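Local atomic coordinates of protein phosphatase 2C (Toxoplasma gondii, PDB entry 3D8K), a protein that probably removes phosphate from phosphoserine and phosphothreonine residues of proteins, as a manganese-dependent phosphatase of the PP2C family. Residues C178-G183 and F257-G262; S106-F111 and I265-A270; A186-T191 and A281-I286. One frame throughout, in Å; residues are numbered along the deposited sequence.

Contact 1: C178-G183 and F257-G262; sequences CVLKSG and FFAYPG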
# COMPACT_ATOMS: atom_id res chain seq x y z
N CYS C 178 1.99 -29.79 -23.79
CA CYS C 178 2.66 -29.23 -22.62
C CYS C 178 3.46 -30.33 -21.92
O CYS C 178 2.89 -31.33 -21.50
CB CYS C 178 1.59 -28.67 -21.70
SG CYS C 178 2.21 -27.91 -20.22
N VAL C 179 4.77 -30.14 -21.78
CA VAL C 179 5.58 -31.17 -21.14
C VAL C 179 6.40 -30.69 -19.95
O VAL C 179 6.81 -29.53 -19.88
CB VAL C 179 6.55 -31.83 -22.14
CG1 VAL C 179 5.81 -32.13 -23.43
CG2 VAL C 179 7.73 -30.94 -22.40
N LEU C 180 6.64 -31.60 -19.01
CA LEU C 180 7.41 -31.27 -17.82
C LEU C 180 8.82 -31.84 -17.93
O LEU C 180 9.00 -33.02 -18.22
CB LEU C 180 6.74 -31.87 -16.57
CG LEU C 180 6.88 -31.18 -15.20
CD1 LEU C 180 7.08 -32.22 -14.11
CD2 LEU C 180 8.04 -30.20 -15.21
N LYS C 181 9.82 -30.99 -17.73
CA LYS C 181 11.21 -31.43 -17.79
C LYS C 181 11.75 -31.56 -16.38
O LYS C 181 11.48 -30.72 -15.52
CB LYS C 181 12.11 -30.45 -18.54
CG LYS C 181 12.11 -30.56 -20.05
CD LYS C 181 13.16 -29.64 -20.66
CE LYS C 181 14.57 -30.14 -20.43
NZ LYS C 181 14.76 -31.55 -20.89
N SER C 182 12.53 -32.60 -16.15
CA SER C 182 13.13 -32.82 -14.85
C SER C 182 14.42 -33.59 -15.12
O SER C 182 14.39 -34.79 -15.44
CB SER C 182 12.19 -33.64 -13.96
OG SER C 182 12.55 -33.52 -12.60
N GLY C 183 15.54 -32.88 -15.01
CA GLY C 183 16.84 -33.50 -15.24
C GLY C 183 16.98 -33.90 -16.69
O GLY C 183 17.10 -33.03 -17.56
N PHE C 257 -0.10 -31.89 -11.58
CA PHE C 257 1.21 -32.50 -11.33
C PHE C 257 2.02 -31.60 -10.39
O PHE C 257 1.74 -30.42 -10.26
CB PHE C 257 2.04 -32.61 -12.61
CG PHE C 257 1.45 -33.50 -13.68
CD1 PHE C 257 0.25 -33.17 -14.32
CD2 PHE C 257 2.15 -34.63 -14.11
CE1 PHE C 257 -0.23 -33.94 -15.36
CE2 PHE C 257 1.66 -35.41 -15.16
CZ PHE C 257 0.47 -35.06 -15.78
N PHE C 258 3.04 -32.16 -9.76
CA PHE C 258 3.90 -31.35 -8.91
C PHE C 258 5.28 -31.43 -9.55
O PHE C 258 5.59 -32.39 -10.24
CB PHE C 258 3.97 -31.87 -7.48
CG PHE C 258 4.63 -33.19 -7.35
CD1 PHE C 258 4.02 -34.34 -7.82
CD2 PHE C 258 5.89 -33.28 -6.77
CE1 PHE C 258 4.65 -35.57 -7.71
CE2 PHE C 258 6.53 -34.51 -6.66
CZ PHE C 258 5.91 -35.66 -7.13
N ALA C 259 6.09 -30.41 -9.34
CA ALA C 259 7.43 -30.37 -9.90
C ALA C 259 8.35 -29.85 -8.85
O ALA C 259 7.99 -28.98 -8.06
CB ALA C 259 7.47 -29.45 -11.09
N TYR C 260 9.56 -30.40 -8.83
CA TYR C 260 10.56 -30.01 -7.86
C TYR C 260 11.27 -28.78 -8.38
O TYR C 260 11.26 -28.54 -9.59
CB TYR C 260 11.55 -31.16 -7.67
CG TYR C 260 10.99 -32.40 -6.99
CD1 TYR C 260 10.53 -32.34 -5.68
CD2 TYR C 260 10.97 -33.64 -7.65
CE1 TYR C 260 10.06 -33.48 -5.03
CE2 TYR C 260 10.51 -34.79 -7.00
CZ TYR C 260 10.05 -34.71 -5.69
OH TYR C 260 9.61 -35.84 -5.01
N PRO C 261 11.85 -27.95 -7.49
CA PRO C 261 12.56 -26.76 -7.97
C PRO C 261 13.70 -27.28 -8.84
O PRO C 261 14.30 -28.31 -8.53
CB PRO C 261 13.05 -26.12 -6.69
CG PRO C 261 11.96 -26.42 -5.75
CD PRO C 261 11.64 -27.87 -6.04
N GLY C 262 13.99 -26.59 -9.93
CA GLY C 262 15.03 -27.05 -10.82
C GLY C 262 14.37 -27.62 -12.06
O GLY C 262 15.03 -27.78 -13.08
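Leu180 and Ala259 sit on strands that face each other from different sheets, with their CA atoms 8.0 Å apart. Residues 178-182 and 257-259 run in broadly the same sense. No hydrogen bond crosses between the two segments: strand 177-182 is bonded to its neighbours in the sheet containing 264-268, while strand 253-259 is at the margin of the sheet containing 106-115. This is the two-sheet sandwich of the PP2C fold.

Leu180 does most of the reaching. Its CG lies anti to the backbone N (chi1 -150°), which swings the branched end across the gap. One methyl, CD1, meets the CB of Ala259 at 4.1 Å and lies 4.2 Å from the carbonyl O of Phe258. Ala259 directs its CB toward the leucine, whereas the CB of Phe258 points away, and its ring packs edge-to-face on Phe155, with CZ of Tyr260 in the ring plane at the edge.

Near the end of strand 177-182 and just past that of 253-259, Asp263 links the segments: its OD1 is hydrogen-bonded to OG of Ser182 and its OD2 to the backbone N of Tyr260. The hydroxyl of Tyr260 is bonded to Asp158. The side-chain contact is therefore apolar, a methyl against a methyl with a backbone carbonyl at its edge, and a polar link between the segments is indirect, through the carboxylate of Asp263.

Contact 2: S106-F111 and I265-A270; sequences SALIIF and IVAGTA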
# COMPACT_ATOMS: atom_id res chain seq x y z
N SER C 106 -7.85 -23.37 -30.31
CA SER C 106 -7.55 -24.37 -29.29
C SER C 106 -7.05 -23.58 -28.11
O SER C 106 -6.79 -22.39 -28.22
CB SER C 106 -6.44 -25.30 -29.72
OG SER C 106 -5.20 -24.64 -29.62
N ALA C 107 -6.90 -24.26 -26.99
CA ALA C 107 -6.44 -23.61 -25.80
C ALA C 107 -5.61 -24.52 -24.92
O ALA C 107 -5.78 -25.74 -24.91
CB ALA C 107 -7.63 -23.10 -25.02
N LEU C 108 -4.71 -23.90 -24.18
CA LEU C 108 -3.85 -24.60 -23.25
C LEU C 108 -3.57 -23.59 -22.15
O LEU C 108 -2.98 -22.53 -22.39
CB LEU C 108 -2.56 -25.01 -23.93
CG LEU C 108 -1.85 -26.19 -23.27
CD1 LEU C 108 -0.45 -26.27 -23.86
CD2 LEU C 108 -1.77 -26.01 -21.76
N ILE C 109 -4.01 -23.90 -20.94
CA ILE C 109 -3.79 -23.01 -19.83
C ILE C 109 -3.00 -23.67 -18.72
O ILE C 109 -3.29 -24.79 -18.32
CB ILE C 109 -5.11 -22.50 -19.25
CG1 ILE C 109 -5.97 -21.91 -20.38
CG2 ILE C 109 -4.83 -21.48 -18.17
CD1 ILE C 109 -7.23 -21.21 -19.91
N ILE C 110 -1.98 -22.97 -18.23
CA ILE C 110 -1.17 -23.51 -17.17
C ILE C 110 -1.20 -22.65 -15.92
O ILE C 110 -0.88 -21.47 -15.97
CB ILE C 110 0.29 -23.66 -17.62
CG1 ILE C 110 0.35 -24.42 -18.95
CG2 ILE C 110 1.07 -24.42 -16.59
CD1 ILE C 110 1.71 -24.39 -19.60
N PHE C 111 -1.59 -23.24 -14.80
CA PHE C 111 -1.62 -22.56 -13.52
C PHE C 111 -0.42 -23.10 -12.76
O PHE C 111 -0.25 -24.32 -12.64
CB PHE C 111 -2.88 -22.91 -12.76
CG PHE C 111 -4.13 -22.48 -13.44
CD1 PHE C 111 -4.82 -21.35 -13.02
CD2 PHE C 111 -4.61 -23.19 -14.54
CE1 PHE C 111 -5.97 -20.92 -13.68
CE2 PHE C 111 -5.75 -22.77 -15.20
CZ PHE C 111 -6.43 -21.63 -14.77
N ILE C 265 9.02 -26.18 -17.44
CA ILE C 265 7.76 -26.47 -18.12
C ILE C 265 7.88 -25.99 -19.54
O ILE C 265 8.29 -24.86 -19.80
CB ILE C 265 6.58 -25.76 -17.49
CG1 ILE C 265 6.38 -26.23 -16.07
CG2 ILE C 265 5.31 -26.08 -18.27
CD1 ILE C 265 5.29 -25.49 -15.37
N VAL C 266 7.52 -26.85 -20.48
CA VAL C 266 7.61 -26.49 -21.88
C VAL C 266 6.30 -26.70 -22.62
O VAL C 266 5.64 -27.73 -22.45
CB VAL C 266 8.72 -27.27 -22.55
CG1 VAL C 266 8.69 -27.03 -24.06
CG2 VAL C 266 10.05 -26.83 -21.95
N ALA C 267 5.93 -25.72 -23.43
CA ALA C 267 4.69 -25.78 -24.18
C ALA C 267 4.86 -25.24 -25.58
O ALA C 267 5.82 -24.54 -25.88
CB ALA C 267 3.61 -25.01 -23.45
N GLY C 268 3.92 -25.58 -26.45
CA GLY C 268 4.00 -25.11 -27.82
C GLY C 268 2.75 -25.44 -28.62
O GLY C 268 2.03 -26.40 -28.34
N THR C 269 2.49 -24.63 -29.64
CA THR C 269 1.35 -24.85 -30.50
C THR C 269 1.59 -26.15 -31.29
O THR C 269 2.72 -26.64 -31.37
CB THR C 269 1.17 -23.68 -31.47
OG1 THR C 269 2.30 -23.61 -32.35
CG2 THR C 269 1.10 -22.38 -30.70
N ALA C 270 0.53 -26.71 -31.86
CA ALA C 270 0.67 -27.95 -32.62
C ALA C 270 1.80 -27.85 -33.63
O ALA C 270 2.41 -28.85 -33.99
CB ALA C 270 -0.63 -28.25 -33.34
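Ile110 has the most surface buried here, and a single atom, CD1, does the work. It touches CG2 of Ile265 at 4.2 Å and CB of Ala267 at 4.3 Å, and so reaches two successive inward-facing residues of the other strand. The side chain gets there because CG1 is anti to the carbonyl carbon (chi1 -51°) and the chain beyond it is extended (chi2 169°).

Ala267 receives two partners on its one methyl. Besides Ile110, CD1 of Leu108 comes within 4.3 Å of its CB. The CA atoms of Leu108 and Ala267 are 8.7 Å apart, the nearest such pair across the segments, and the small alanine is met by the long leucine branch from the facing strand.

The two strands pack face against face rather than edge to edge. Their axes approach to 9.4 Å and run nearly antiparallel, at 166°, but no hydrogen bond joins them. Strand 106-115 is an inner strand of one sheet of the PP2C sandwich and strand 264-268 an inner strand of the other, so this contact lies in the middle of the fold. Ile109 and Phe111 point to the far side of their sheet, onto Phe89 and Ile85 of helix 82-97.

Ile265 offers its CG2 branch, which lies anti to the backbone N. Its side chain and that of Ile110 slide past each other in opposite directions. Cys178, on the strand next to 264-268, touches Leu108, Ile110 and Ile265 alike. Past the end of the strand, OG1 of Thr269 is hydrogen-bonded to the backbone N of Ser317.

Contact 3: A186-T191 and A281-I286; sequences AIHLST and AIAAAI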
# COMPACT_ATOMS: atom_id res chain seq x y z
N ALA C 186 11.61 -36.20 -19.53
CA ALA C 186 10.58 -35.45 -20.23
C ALA C 186 9.25 -36.16 -19.90
O ALA C 186 9.19 -37.38 -19.90
CB ALA C 186 10.83 -35.49 -21.72
N ILE C 187 8.21 -35.39 -19.60
CA ILE C 187 6.92 -35.98 -19.26
C ILE C 187 5.75 -35.13 -19.72
O ILE C 187 5.72 -33.93 -19.49
CB ILE C 187 6.83 -36.20 -17.74
CG1 ILE C 187 6.86 -37.69 -17.46
CG2 ILE C 187 5.59 -35.58 -17.16
CD1 ILE C 187 6.74 -37.99 -16.00
N HIS C 188 4.78 -35.77 -20.37
CA HIS C 188 3.60 -35.06 -20.88
C HIS C 188 2.61 -34.71 -19.77
O HIS C 188 2.47 -35.43 -18.79
CB HIS C 188 2.90 -35.90 -21.94
CG HIS C 188 3.71 -36.11 -23.17
ND1 HIS C 188 3.97 -35.10 -24.07
CD2 HIS C 188 4.38 -37.20 -23.64
CE1 HIS C 188 4.76 -35.55 -25.03
NE2 HIS C 188 5.02 -36.82 -24.79
N LEU C 189 1.94 -33.58 -19.95
CA LEU C 189 0.96 -33.12 -18.99
C LEU C 189 -0.43 -33.12 -19.60
O LEU C 189 -1.42 -32.90 -18.90
CB LEU C 189 1.34 -31.72 -18.52
CG LEU C 189 2.33 -31.64 -17.35
CD1 LEU C 189 3.26 -32.86 -17.34
CD2 LEU C 189 3.10 -30.34 -17.45
N SER C 190 -0.49 -33.38 -20.90
CA SER C 190 -1.77 -33.38 -21.59
C SER C 190 -1.82 -34.33 -22.77
O SER C 190 -0.79 -34.74 -23.31
CB SER C 190 -2.11 -31.97 -22.07
OG SER C 190 -1.14 -31.49 -22.99
N THR C 191 -3.03 -34.68 -23.18
CA THR C 191 -3.24 -35.57 -24.31
C THR C 191 -3.91 -34.74 -25.41
O THR C 191 -4.97 -34.14 -25.18
CB THR C 191 -4.17 -36.73 -23.92
OG1 THR C 191 -4.02 -37.00 -22.53
CG2 THR C 191 -3.83 -37.98 -24.71
N ALA C 281 9.14 -39.29 -29.63
CA ALA C 281 10.24 -38.57 -30.26
C ALA C 281 10.31 -37.16 -29.66
O ALA C 281 11.39 -36.66 -29.36
CB ALA C 281 10.01 -38.50 -31.78
N ILE C 282 9.13 -36.55 -29.48
CA ILE C 282 9.01 -35.21 -28.92
C ILE C 282 9.58 -35.14 -27.50
O ILE C 282 10.42 -34.30 -27.19
CB ILE C 282 7.52 -34.75 -28.89
CG1 ILE C 282 6.98 -34.61 -30.31
CG2 ILE C 282 7.38 -33.43 -28.17
CD1 ILE C 282 5.48 -34.28 -30.40
N ALA C 283 9.13 -36.04 -26.63
CA ALA C 283 9.62 -36.05 -25.26
C ALA C 283 11.13 -36.15 -25.29
O ALA C 283 11.84 -35.46 -24.55
CB ALA C 283 9.03 -37.23 -24.50
N ALA C 284 11.63 -37.03 -26.16
CA ALA C 284 13.06 -37.24 -26.29
C ALA C 284 13.73 -35.90 -26.59
O ALA C 284 14.55 -35.42 -25.80
CB ALA C 284 13.34 -38.24 -27.40
N ALA C 285 13.35 -35.29 -27.70
CA ALA C 285 13.91 -34.01 -28.11
C ALA C 285 13.89 -32.97 -26.99
O ALA C 285 14.94 -32.43 -26.61
CB ALA C 285 13.16 -33.48 -29.31
N ILE C 286 12.71 -32.69 -26.46
CA ILE C 286 12.60 -31.71 -25.39
C ILE C 286 13.49 -32.09 -24.22
O ILE C 286 13.89 -31.23 -23.42
CB ILE C 286 11.13 -31.57 -24.94
CG1 ILE C 286 10.34 -30.86 -26.05
CG2 ILE C 286 11.03 -30.81 -23.63
CD1 ILE C 286 8.88 -31.20 -26.09
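Ala186 and Ala283 bring strand 185-188 against helix 279-288, one of the helices that cover the beta sandwich of the PP2C fold. Within this chain the strand is outermost in the sheet containing 177-182 and 264-268, and the helix lies against that sheet's outer face, away from the sheet containing 106-115.

The apolar part is a meeting of small groups. CB of Ala186 and CB of Ala283 point at each other and are 3.7 Å apart. With only methyls between them the backbones come close, and the CA atoms of the same two residues are separated by 5.2 Å. Bulkier helix residues pack beside this point: Ile286 on Val179 and Ile282 on Arg177, both on strand 177-182; Ile282 also touches Phe273 and Phe276 of the loop before the helix.

The aromatic part belongs to His188. Its CG is anti to the carbonyl carbon and beside the backbone N (chi1 -65°), which carries the imidazole toward the helix although the CB sets out across it. NE2 ends 4.0 Å from CB of Ala283, and the methyl approaches the ring obliquely. The same nitrogen has a hydrogen bond to a residue just beyond the segments, so the ring is held by more than this packing.

Hydrogen bonds run within the helix and from the strand to its neighbour 177-182, with none across the two segments. Ile187 and Leu189 pair through their backbones with Leu180 and Cys178. Near the C-terminal end of the helix the carbonyl O of Ile286 accepts from NZ of Lys181, an arrangement in which the lysine charge would probably suit the helix dipole. Inside the helix, Ala285 N bonds to Ala281 O at 2.9 Å.

How the contacts relate
Contacts 1 and 2 are buried and lie between the two sheets, contact 2 close to the centre of the chain and contact 1 farther out; contact 3 is partly exposed, on the outer side. Strand 177-182 links all three. Contact 1 uses it directly, and in the sheet it is flanked by strand 264-268 of contact 2 and strand 185-188 of contact 3. One strand thus has an inner face turned to the sandwich and an outer face turned to helix 279-288. The chemistry follows: aliphatic methyls meet between the sheets, while contact 3 adds an imidazole to its alanine packing at the partly exposed edge.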